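Local coordinates for protein EmGH1 (Erythrobacter marinus, PDB 5Z87) that probably hydrolyses beta-glucosidic bonds, as a beta-glucosidase of glycoside hydrolase family 3, at residues P101-Q112 with F390-A400; M437-V447 with G459-Q467. All blocks are in the same frame, centred on the assembly; numbering follows the deposited sequence.

Contact 1: P101-Q112 with F390-A400; sequences PEDNARAVMAMQ and FADPALAGRLA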
# COMPACT_ATOMS: atom_id res chain seq x y z
N PRO A 101 26.58 -8.03 34.12
CA PRO A 101 25.61 -7.48 35.11
C PRO A 101 26.24 -6.71 36.27
O PRO A 101 25.82 -5.58 36.54
CB PRO A 101 24.87 -8.74 35.59
CG PRO A 101 25.08 -9.74 34.52
CD PRO A 101 26.40 -9.47 33.90
N GLU A 102 27.22 -7.29 36.98
CA GLU A 102 27.78 -6.58 38.13
C GLU A 102 28.53 -5.33 37.70
O GLU A 102 28.37 -4.27 38.31
CB GLU A 102 28.70 -7.48 38.95
CG GLU A 102 28.03 -8.71 39.52
CD GLU A 102 28.19 -9.92 38.61
OE1 GLU A 102 28.11 -9.75 37.36
OE2 GLU A 102 28.42 -11.03 39.15
N ASP A 103 29.36 -5.44 36.66
CA ASP A 103 30.07 -4.27 36.15
C ASP A 103 29.11 -3.23 35.59
O ASP A 103 29.35 -2.03 35.70
CB ASP A 103 31.08 -4.69 35.08
CG ASP A 103 32.10 -5.68 35.60
OD1 ASP A 103 32.34 -5.70 36.83
OD2 ASP A 103 32.66 -6.44 34.78
N ASN A 104 28.02 -3.68 34.96
CA ASN A 104 26.98 -2.78 34.48
C ASN A 104 26.45 -1.95 35.64
O ASN A 104 26.50 -0.72 35.61
CB ASN A 104 25.87 -3.62 33.82
CG ASN A 104 24.85 -2.82 33.02
OD1 ASN A 104 24.09 -3.42 32.26
ND2 ASN A 104 24.80 -1.50 33.20
N ALA A 105 25.99 -2.63 36.69
CA ALA A 105 25.44 -1.94 37.85
C ALA A 105 26.44 -0.97 38.47
O ALA A 105 26.07 0.14 38.86
CB ALA A 105 25.00 -2.97 38.89
N ARG A 106 27.71 -1.36 38.55
CA ARG A 106 28.70 -0.47 39.16
C ARG A 106 28.98 0.73 38.27
O ARG A 106 29.15 1.85 38.76
CB ARG A 106 29.99 -1.23 39.49
CG ARG A 106 29.86 -2.13 40.72
CD ARG A 106 31.20 -2.77 41.12
NE ARG A 106 31.62 -3.81 40.18
CZ ARG A 106 31.35 -5.11 40.33
NH1 ARG A 106 30.67 -5.54 41.38
NH2 ARG A 106 31.76 -5.98 39.41
N ALA A 107 29.02 0.51 36.95
CA ALA A 107 29.33 1.63 36.05
C ALA A 107 28.21 2.66 36.05
O ALA A 107 28.48 3.86 35.90
CB ALA A 107 29.62 1.11 34.64
N VAL A 108 26.96 2.22 36.25
CA VAL A 108 25.86 3.18 36.32
C VAL A 108 25.90 3.94 37.64
O VAL A 108 25.63 5.15 37.69
CB VAL A 108 24.52 2.45 36.13
CG1 VAL A 108 23.36 3.40 36.37
CG2 VAL A 108 24.42 1.85 34.73
N MET A 109 26.23 3.25 38.74
CA MET A 109 26.36 3.92 40.03
C MET A 109 27.37 5.05 39.94
O MET A 109 27.07 6.20 40.27
CB MET A 109 26.75 2.92 41.10
CG MET A 109 25.58 2.09 41.55
SD MET A 109 26.14 0.52 42.19
CE MET A 109 26.66 0.98 43.85
N ALA A 110 28.57 4.75 39.43
CA ALA A 110 29.59 5.79 39.27
C ALA A 110 29.07 6.95 38.43
O ALA A 110 29.29 8.11 38.78
CB ALA A 110 30.84 5.18 38.64
N MET A 111 28.37 6.66 37.32
CA MET A 111 27.88 7.72 36.45
C MET A 111 26.78 8.52 37.13
O MET A 111 26.75 9.75 37.03
CB MET A 111 27.36 7.15 35.13
CG MET A 111 26.84 8.20 34.13
SD MET A 111 25.49 7.60 33.04
CE MET A 111 24.12 7.69 34.21
N GLN A 112 25.88 7.84 37.83
CA GLN A 112 24.80 8.54 38.52
C GLN A 112 25.35 9.49 39.58
O GLN A 112 24.81 10.58 39.78
CB GLN A 112 23.84 7.53 39.14
CG GLN A 112 22.96 6.84 38.11
CD GLN A 112 21.81 7.71 37.65
OE1 GLN A 112 21.99 8.88 37.31
NE2 GLN A 112 20.62 7.15 37.66
N PHE A 390 21.12 3.55 43.08
CA PHE A 390 21.14 3.62 41.63
C PHE A 390 21.02 2.25 40.98
O PHE A 390 20.43 2.12 39.90
CB PHE A 390 22.41 4.32 41.15
CG PHE A 390 22.60 5.68 41.73
CD1 PHE A 390 21.55 6.58 41.79
CD2 PHE A 390 23.85 6.07 42.22
CE1 PHE A 390 21.73 7.85 42.32
CE2 PHE A 390 24.04 7.33 42.75
CZ PHE A 390 22.98 8.23 42.81
N ALA A 391 21.55 1.21 41.62
CA ALA A 391 21.66 -0.14 41.07
C ALA A 391 22.00 -1.08 42.22
O ALA A 391 22.06 -0.67 43.38
CB ALA A 391 22.70 -0.19 39.95
N ASP A 392 22.25 -2.35 41.89
CA ASP A 392 22.46 -3.40 42.89
C ASP A 392 23.33 -4.47 42.26
O ASP A 392 22.83 -5.48 41.74
CB ASP A 392 21.15 -4.01 43.38
CG ASP A 392 21.35 -4.95 44.57
OD1 ASP A 392 22.48 -5.43 44.80
OD2 ASP A 392 20.36 -5.22 45.29
N PRO A 393 24.66 -4.31 42.32
CA PRO A 393 25.54 -5.21 41.56
C PRO A 393 25.37 -6.68 41.90
O PRO A 393 25.45 -7.52 40.99
CB PRO A 393 26.94 -4.68 41.90
CG PRO A 393 26.71 -3.23 42.23
CD PRO A 393 25.38 -3.17 42.91
N ALA A 394 25.13 -7.02 43.16
CA ALA A 394 25.13 -8.43 43.54
C ALA A 394 23.83 -9.11 43.13
O ALA A 394 23.84 -10.25 42.67
CB ALA A 394 25.39 -8.59 45.04
N LEU A 395 22.70 -8.43 43.32
CA LEU A 395 21.44 -8.93 42.79
C LEU A 395 21.48 -9.06 41.28
O LEU A 395 21.00 -10.05 40.72
CB LEU A 395 20.29 -8.02 43.21
CG LEU A 395 18.92 -8.44 42.66
CD1 LEU A 395 18.56 -9.84 43.18
CD2 LEU A 395 17.84 -7.40 42.98
N ALA A 396 22.05 -8.06 40.60
CA ALA A 396 22.20 -8.13 39.15
C ALA A 396 22.92 -9.41 38.73
O ALA A 396 22.61 -9.99 37.68
CB ALA A 396 22.97 -6.91 38.63
N GLY A 397 23.88 -9.87 39.54
CA GLY A 397 24.59 -11.10 39.22
C GLY A 397 23.75 -12.34 39.47
O GLY A 397 23.85 -13.32 38.73
N ARG A 398 22.91 -12.31 40.49
CA ARG A 398 22.07 -13.47 40.76
C ARG A 398 20.94 -13.61 39.75
O ARG A 398 20.56 -14.74 39.40
CB ARG A 398 21.52 -13.38 42.18
CG ARG A 398 22.62 -13.42 43.24
CD ARG A 398 22.04 -13.69 44.61
NE ARG A 398 21.12 -12.64 45.06
CZ ARG A 398 21.51 -11.46 45.51
NH1 ARG A 398 22.81 -11.16 45.57
NH2 ARG A 398 20.61 -10.57 45.91
N LEU A 399 20.39 -12.49 39.26
CA LEU A 399 19.22 -12.54 38.38
C LEU A 399 19.59 -12.92 36.96
O LEU A 399 18.85 -13.67 36.30
CB LEU A 399 18.51 -11.19 38.37
CG LEU A 399 17.82 -10.76 39.65
CD1 LEU A 399 17.26 -9.36 39.47
CD2 LEU A 399 16.74 -11.74 40.04
N ALA A 400 20.70 -12.39 36.45
CA ALA A 400 21.06 -12.55 35.06
C ALA A 400 21.13 -14.02 34.66
O ALA A 400 21.96 -14.78 35.17
CB ALA A 400 22.39 -11.87 34.79
O HOH W 1 20.22 4.35 38.01
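Proline, alanine and methionine side chains pack helix 393-399 against helix 101-116, a helix on the outside of the family 3 N-terminal barrel domain, with Pro393 set as a knob among Glu102, Ala105, Arg106 and Met109. Helix 101-116 links the neighbouring parallel strands 91-93 and 126-129, and helix 393-399, much later in the chain, runs back alongside it, nearly antiparallel. The axes of the two short segments approach to 7.7 Å at 151°, a close spacing consistent with the small alanines at the interface: Ala105 CB comes 3.5 Å from Pro393 CA and also touches the methyls of Ala391 and Ala396. Met109 SD reaches the Pro393 ring, 3.8 Å from CG, while Arg106 lays CG against the same ring. The Arg106 chain bends at chi3, and NH2 bonds back to Asp103 OD1 at 2.7 Å in a salt bridge within its own helix. At one end Pro101 CG presses tightly on Ala400 CB, 3.4 Å away. At the other, Gln112 CB sits over a face of the Phe390 ring in a CH-pi contact, 3.4 Å from the centroid and 11° off its normal. The bend of Gln112 at chi2 (-78°) leads its amide away from the ring, toward a water; NE2 and Phe390 O share it, each 2.9 Å away, and OE1 accepts from Ala125 N. Asp392 caps helix 393-399 with a weak bond from Leu395 N. Since no direct hydrogen bond crosses the interface, the fit probably rests mainly on apolar shape complementarity, with the shared water as a polar link.

Contact 2: M437-V447 with G459-Q467; sequences MLVVGPNAASV and GVSALEGLQ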
# COMPACT_ATOMS: atom_id res chain seq x y z
N MET A 437 20.31 -39.02 12.59
CA MET A 437 19.61 -37.82 12.13
C MET A 437 20.60 -36.80 11.61
O MET A 437 21.58 -36.47 12.29
CB MET A 437 18.79 -37.22 13.27
CG MET A 437 18.33 -35.80 13.00
SD MET A 437 17.71 -34.97 14.47
CE MET A 437 16.33 -35.97 14.99
N LEU A 438 20.36 -36.30 10.39
CA LEU A 438 21.11 -35.19 9.84
C LEU A 438 20.42 -33.88 10.20
O LEU A 438 19.24 -33.69 9.87
CB LEU A 438 21.22 -35.30 8.32
CG LEU A 438 21.75 -34.05 7.61
CD1 LEU A 438 23.23 -33.82 7.94
CD2 LEU A 438 21.54 -34.13 6.11
N VAL A 439 21.14 -32.99 10.88
CA VAL A 439 20.67 -31.63 11.16
C VAL A 439 21.43 -30.70 10.23
O VAL A 439 22.66 -30.59 10.31
CB VAL A 439 20.90 -31.26 12.64
CG1 VAL A 439 20.41 -29.84 12.92
CG2 VAL A 439 20.19 -32.25 13.55
N VAL A 440 20.70 -30.03 9.33
CA VAL A 440 21.30 -29.33 8.20
C VAL A 440 20.58 -28.01 7.95
O VAL A 440 19.36 -27.90 8.12
CB VAL A 440 21.26 -30.22 6.94
CG1 VAL A 440 19.88 -30.82 6.79
CG2 VAL A 440 21.62 -29.43 5.69
N GLY A 441 21.34 -27.00 7.51
CA GLY A 441 20.79 -25.73 7.10
C GLY A 441 21.51 -24.52 7.69
O GLY A 441 22.25 -24.62 8.67
N PRO A 442 21.29 -23.35 7.08
CA PRO A 442 22.00 -22.15 7.55
C PRO A 442 21.68 -21.77 8.99
O PRO A 442 22.51 -21.10 9.63
CB PRO A 442 21.55 -21.07 6.56
CG PRO A 442 20.23 -21.56 6.04
CD PRO A 442 20.36 -23.06 5.98
N ASN A 443 20.55 -22.20 9.54
CA ASN A 443 20.19 -21.83 10.90
C ASN A 443 20.23 -23.01 11.87
O ASN A 443 19.51 -23.01 12.87
CB ASN A 443 18.82 -21.16 10.92
CG ASN A 443 18.83 -19.84 10.21
OD1 ASN A 443 19.90 -19.25 9.99
ND2 ASN A 443 17.65 -19.36 9.80
N ALA A 444 21.07 -24.01 11.60
CA ALA A 444 21.13 -25.17 12.48
C ALA A 444 22.14 -24.98 13.61
O ALA A 444 21.80 -25.14 14.78
CB ALA A 444 21.47 -26.44 11.69
N ALA A 445 23.37 -24.62 13.25
CA ALA A 445 24.49 -24.58 14.20
C ALA A 445 24.62 -23.24 14.90
O ALA A 445 25.26 -23.16 15.95
CB ALA A 445 25.80 -24.90 13.47
N SER A 446 24.06 -22.19 14.32
CA SER A 446 24.06 -20.85 14.87
C SER A 446 22.85 -20.60 15.77
O SER A 446 21.77 -21.16 15.56
CB SER A 446 24.10 -19.84 13.71
OG SER A 446 23.34 -20.30 12.59
N VAL A 447 23.06 -19.78 16.80
CA VAL A 447 21.96 -19.29 17.62
C VAL A 447 21.37 -18.06 16.94
O VAL A 447 22.10 -17.21 16.42
CB VAL A 447 22.45 -18.95 19.05
CG1 VAL A 447 21.32 -18.43 19.90
CG2 VAL A 447 23.09 -20.17 19.70
N GLY A 459 23.13 -18.87 23.41
CA GLY A 459 21.95 -19.70 23.57
C GLY A 459 22.16 -21.08 23.00
O GLY A 459 23.27 -21.46 22.62
N VAL A 460 21.06 -21.83 22.94
CA VAL A 460 21.09 -23.23 22.51
C VAL A 460 20.55 -23.31 21.09
O VAL A 460 19.34 -23.17 20.87
CB VAL A 460 20.27 -24.12 23.46
CG1 VAL A 460 20.21 -25.53 22.92
CG2 VAL A 460 20.90 -24.11 24.85
N SER A 461 21.43 -23.56 20.13
CA SER A 461 21.03 -23.68 18.74
C SER A 461 20.18 -24.93 18.52
O SER A 461 20.08 -25.81 19.38
CB SER A 461 22.25 -23.73 17.82
OG SER A 461 22.93 -24.97 17.96
N ALA A 462 19.56 -25.00 17.34
CA ALA A 462 18.79 -26.19 16.98
C ALA A 462 19.67 -27.44 17.01
O ALA A 462 19.29 -28.46 17.58
CB ALA A 462 18.14 -26.00 15.61
N LEU A 463 20.86 -27.35 16.41
CA LEU A 463 21.81 -28.46 16.42
C LEU A 463 22.12 -28.91 17.85
O LEU A 463 21.94 -30.09 18.20
CB LEU A 463 23.10 -28.05 15.71
CG LEU A 463 24.22 -29.09 15.76
CD1 LEU A 463 23.84 -30.31 14.89
CD2 LEU A 463 25.56 -28.50 15.32
N GLU A 464 22.59 -27.98 18.68
CA GLU A 464 22.93 -28.31 20.06
C GLU A 464 21.74 -28.91 20.80
O GLU A 464 21.90 -29.85 21.58
CB GLU A 464 23.43 -27.05 20.78
CG GLU A 464 24.03 -27.33 22.14
CD GLU A 464 24.32 -26.07 22.93
OE1 GLU A 464 25.02 -25.17 22.40
OE2 GLU A 464 23.84 -25.99 24.08
N GLY A 465 20.55 -28.37 20.58
CA GLY A 465 19.38 -28.92 21.25
C GLY A 465 19.10 -30.34 20.83
O GLY A 465 18.71 -31.18 21.65
N LEU A 466 19.30 -30.64 19.55
CA LEU A 466 19.08 -31.99 19.06
C LEU A 466 20.21 -32.94 19.47
O LEU A 466 19.96 -34.11 19.79
CB LEU A 466 18.90 -31.96 17.54
CG LEU A 466 17.48 -31.59 17.13
CD1 LEU A 466 17.41 -31.33 15.63
CD2 LEU A 466 16.47 -32.67 17.55
N GLN A 467 21.46 -32.45 19.48
CA GLN A 467 22.56 -33.27 19.98
C GLN A 467 22.32 -33.70 21.42
O GLN A 467 22.50 -34.87 21.77
CB GLN A 467 23.87 -32.50 19.89
CG GLN A 467 24.45 -32.39 18.49
CD GLN A 467 25.55 -31.34 18.45
OE1 GLN A 467 25.61 -30.45 19.31
NE2 GLN A 467 26.42 -31.43 17.46
O HOH W 2 19.36 -22.70 15.69
O HOH W 3 25.89 -25.57 17.45
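The flat peptide group of Ala444 receives Leu463 N from above its carbonyl plane: the donor stands 38° out of that plane and 2.9 Å from Ala444 O, yet its N-H points almost straight at the oxygen (167°). Ser461 CB packs against the same oxygen, and Leu463 CB lies 3.3 Å from it, so the first turn of helix 462-473 closes round one carbonyl. Ser461 is the N-cap; its OG lies between the backbone N and the carbonyl carbon (chi1 71°), from where it accepts from Glu464 N at 3.1 Å. One water joins OG to Ala445 O, and another donates to Asn443 O and Ser446 O and accepts from Ala462 N, linking loop to helix start. With an alanine at Ser461, Glu464 N would probably lose its capping acceptor and the water on Ala445 O its serine partner. Beyond this end the contact turns apolar. Leu466 CD1 reaches Val439 CG2 at 3.6 Å and Met437 SD at 3.8 Å, crossing the methionine at about a right angle, while Leu463 CD1 meets Val439 CB at 3.8 Å. Val447 CG2 lies against Gly459 O at the loop end. Tyr479, on the adjoining strand 476-480, also touches Leu463. The contact joins the first strand and the helix of the beta-alpha-beta unit 436-440, 462-473, 476-480, whose strands lie in the mixed, mostly parallel sheet of the alpha/beta C-terminal domain.

How the contacts relate
The two contacts share no secondary-structure element: contact 1 involves a helix of the N-terminal domain, while both segments of contact 2 lie in the C-terminal domain. Their centres are 34 Å apart and their nearest atoms about 12 Å apart, and contact 1 closes along the chain before contact 2 opens. Contact 1 joins residues far apart in sequence, helix against helix, and is only partly buried. Contact 2 is local in sequence, sets a helix against a strand and its following loop, and is largely buried, with none of its touching residues exposed. The outer contact relies on proline, alanine and an aromatic face, with its one salt bridge lying within a single helix, whereas the inner one pairs branched and long apolar side chains with a direct backbone bond at the helix start.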